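PDB 4XGO: anopheles Plasmodium-responsive Leucine-rich repeat protein 1B from Anopheles gambiae, which probably acts in mosquito immunity to Plasmodium, interacting with the leucine-rich repeat protein LRIM1; this chain is the leucine-rich repeat domain of APL1B. Local coordinates for residues Gln188-Thr193 with Ser210-Glu215. Numbering follows the deposited sequence. Where two conformers were deposited one is given.
With GOL (glycerol), chain H.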
loop_
_atom_site.group_PDB
_atom_site.type_symbol
_atom_site.label_atom_id
_atom_site.label_comp_id
_atom_site.label_asym_id
_atom_site.label_seq_id
_atom_site.Cartn_x
_atom_site.Cartn_y
_atom_site.Cartn_z
ATOM N N GLN A 188 6.262 -1.903 -20.619
ATOM C CA GLN A 188 4.822 -1.656 -20.716
ATOM C C GLN A 188 4.438 -0.429 -19.888
ATOM O O GLN A 188 5.098 -0.132 -18.873
ATOM C CB GLN A 188 4.012 -2.892 -20.310
ATOM C CG GLN A 188 4.066 -3.315 -18.856
ATOM C CD GLN A 188 5.232 -4.227 -18.501
ATOM O OE1 GLN A 188 6.212 -4.339 -19.240
ATOM N NE2 GLN A 188 5.107 -4.922 -17.361
ATOM N N HIS A 189 3.433 0.310 -20.357
ATOM C CA HIS A 189 2.939 1.507 -19.686
ATOM C C HIS A 189 4.017 2.584 -19.720
ATOM O O HIS A 189 4.560 2.989 -18.682
ATOM C CB HIS A 189 2.456 1.225 -18.248
ATOM C CG HIS A 189 1.227 0.363 -18.166
ATOM N ND1 HIS A 189 -0.058 0.864 -18.267
ATOM C CD2 HIS A 189 1.093 -0.972 -18.000
ATOM C CE1 HIS A 189 -0.924 -0.132 -18.159
ATOM N NE2 HIS A 189 -0.249 -1.255 -18.010
ATOM N N ASN A 190 4.341 3.013 -20.941
ATOM C CA ASN A 190 5.264 4.097 -21.174
ATOM C C ASN A 190 4.745 4.974 -22.306
ATOM O O ASN A 190 3.553 4.899 -22.634
ATOM C CB ASN A 190 6.676 3.561 -21.423
ATOM C CG ASN A 190 7.434 3.365 -20.122
ATOM O OD1 ASN A 190 7.647 4.328 -19.379
ATOM N ND2 ASN A 190 7.772 2.120 -19.801
ATOM N N ASN A 191 5.625 5.785 -22.881
ATOM C CA ASN A 191 5.231 6.721 -23.945
ATOM C C ASN A 191 6.034 6.550 -25.236
ATOM O O ASN A 191 6.354 7.528 -25.942
ATOM C CB ASN A 191 5.338 8.120 -23.377
ATOM C CG ASN A 191 4.209 8.427 -22.408
ATOM O OD1 ASN A 191 3.111 8.840 -22.810
ATOM N ND2 ASN A 191 4.444 8.203 -21.151
ATOM N N LEU A 192 6.342 5.302 -25.564
ATOM C CA LEU A 192 7.131 4.988 -26.740
ATOM C C LEU A 192 6.307 5.204 -28.004
ATOM O O LEU A 192 5.136 4.832 -28.043
ATOM C CB LEU A 192 7.666 3.560 -26.701
ATOM C CG LEU A 192 8.736 3.327 -25.624
ATOM C CD1 LEU A 192 8.908 1.831 -25.427
ATOM C CD2 LEU A 192 10.035 4.018 -26.006
ATOM N N THR A 193 6.939 5.859 -28.986
ATOM C CA THR A 193 6.374 6.013 -30.324
ATOM C C THR A 193 7.260 5.405 -31.417
ATOM O O THR A 193 6.901 5.438 -32.607
ATOM C CB THR A 193 6.109 7.503 -30.647
ATOM O OG1 THR A 193 7.318 8.240 -30.501
ATOM C CG2 THR A 193 5.057 8.078 -29.712
ATOM N N SER A 210 3.578 -3.247 -24.429
ATOM C CA SER A 210 2.156 -2.981 -24.332
ATOM C C SER A 210 1.920 -1.654 -23.610
ATOM O O SER A 210 2.786 -1.179 -22.869
ATOM C CB SER A 210 1.401 -4.136 -23.659
ATOM O OG SER A 210 1.564 -4.144 -22.255
ATOM N N TYR A 211 0.760 -1.040 -23.875
ATOM C CA TYR A 211 0.372 0.242 -23.257
ATOM C C TYR A 211 1.445 1.305 -23.521
ATOM O O TYR A 211 1.937 1.973 -22.612
ATOM C CB TYR A 211 0.080 0.086 -21.752
ATOM C CG TYR A 211 -1.135 -0.750 -21.426
ATOM C CD1 TYR A 211 -1.026 -2.122 -21.205
ATOM C CD2 TYR A 211 -2.390 -0.155 -21.304
ATOM C CE1 TYR A 211 -2.140 -2.885 -20.891
ATOM C CE2 TYR A 211 -3.507 -0.904 -21.000
ATOM C CZ TYR A 211 -3.375 -2.258 -20.791
ATOM O OH TYR A 211 -4.490 -2.990 -20.493
ATOM N N ASN A 212 1.818 1.448 -24.794
ATOM C CA ASN A 212 2.648 2.558 -25.238
ATOM C C ASN A 212 1.852 3.326 -26.314
ATOM O O ASN A 212 0.636 3.204 -26.367
ATOM C CB ASN A 212 4.000 2.063 -25.729
ATOM C CG ASN A 212 4.990 1.889 -24.576
ATOM O OD1 ASN A 212 5.641 2.841 -24.163
ATOM N ND2 ASN A 212 5.062 0.683 -24.040
ATOM N N GLN A 213 2.520 4.107 -27.125
ATOM C CA GLN A 213 1.802 4.931 -28.125
ATOM C C GLN A 213 2.291 4.611 -29.526
ATOM O O GLN A 213 2.396 5.501 -30.399
ATOM C CB GLN A 213 1.997 6.391 -27.785
ATOM C CG GLN A 213 1.310 6.769 -26.479
ATOM C CD GLN A 213 2.052 7.818 -25.698
ATOM O OE1 GLN A 213 3.220 8.109 -25.970
ATOM N NE2 GLN A 213 1.383 8.395 -24.695
ATOM N N LEU A 214 2.534 3.331 -29.768
ATOM C CA LEU A 214 3.050 2.886 -31.064
ATOM C C LEU A 214 1.904 2.886 -32.067
ATOM O O LEU A 214 0.833 2.334 -31.794
ATOM C CB LEU A 214 3.655 1.491 -30.977
ATOM C CG LEU A 214 4.901 1.368 -30.074
ATOM C CD1 LEU A 214 5.249 -0.093 -29.843
ATOM C CD2 LEU A 214 6.099 2.079 -30.656
ATOM N N GLU A 215 2.129 3.518 -33.211
ATOM C CA GLU A 215 1.141 3.467 -34.310
ATOM C C GLU A 215 1.587 2.529 -35.430
ATOM O O GLU A 215 0.745 1.992 -36.175
ATOM C CB GLU A 215 0.846 4.865 -34.859
ATOM C CG GLU A 215 -0.246 4.824 -35.920
ATOM C CD GLU A 215 -0.688 6.177 -36.405
ATOM O OE1 GLU A 215 -0.196 7.201 -35.863
ATOM O OE2 GLU A 215 -1.531 6.191 -37.344
HETATM C C1 GOL H . 1.192 -5.202 -16.321
HETATM O O1 GOL H . 2.123 -4.279 -15.712
HETATM C C2 GOL H . 0.662 -4.690 -17.673
HETATM O O2 GOL H . -0.734 -4.367 -17.603
HETATM C C3 GOL H . 0.865 -5.729 -18.774
HETATM O O3 GOL H . 0.625 -5.142 -20.067
HETATM O O HOH W 1 4.449 4.980 -33.893
#
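The rings of H189 and Y211 form an offset stack. Their ring centroids are 4.1 Å apart and the planes are nearly parallel, at 11°. CE1 of H189 sits over the rim of the tyrosine ring, 3.3 Å from CG of Y211. CB of Y211 in turn lies over the imidazole face as a CH-pi contact. Both residues carry CG beside the backbone N (chi1 -67° in each), which sends the two rings out in the same direction. H168 stacks on H189 as well. A glycerol, probably from the crystallisation liquor, lies at the histidine edge, where its O2 is hydrogen-bonded to NE2 of H189. O3 of the glycerol hydrogen-bonds OG of S210 (2.6 Å).

The backbones are joined directly. N of H189 donates to O of S210, and N of N190 to O of Y211. Further along, N of Q213 reaches O of L192 in the carbonyl plane. Between these bonds the amide of N212 lies alongside L192. Its OD1 accepts the N-H of L192 at 2.9 Å, in a nearly straight bond (166°). The same oxygen packs against CB of N190, 3.0 Å away. ND2 of N212 is held by the carbonyls of L187 and L209, so both ends of this buried amide are engaged. N190 repeats the pattern one turn earlier: OD1 takes the N-H of I171, and ND2 binds the carbonyls of L187 and A166. In the following turn, OD1 of N236 receives the N-H of L214. At the far end, a water bridges O of T193 and N of E215.

Such stacked asparagines, each tying its coil to the one before, are those of the LxxLxLxxN motif of a leucine-rich repeat solenoid, just after the parallel strands 184-186 and 206-208.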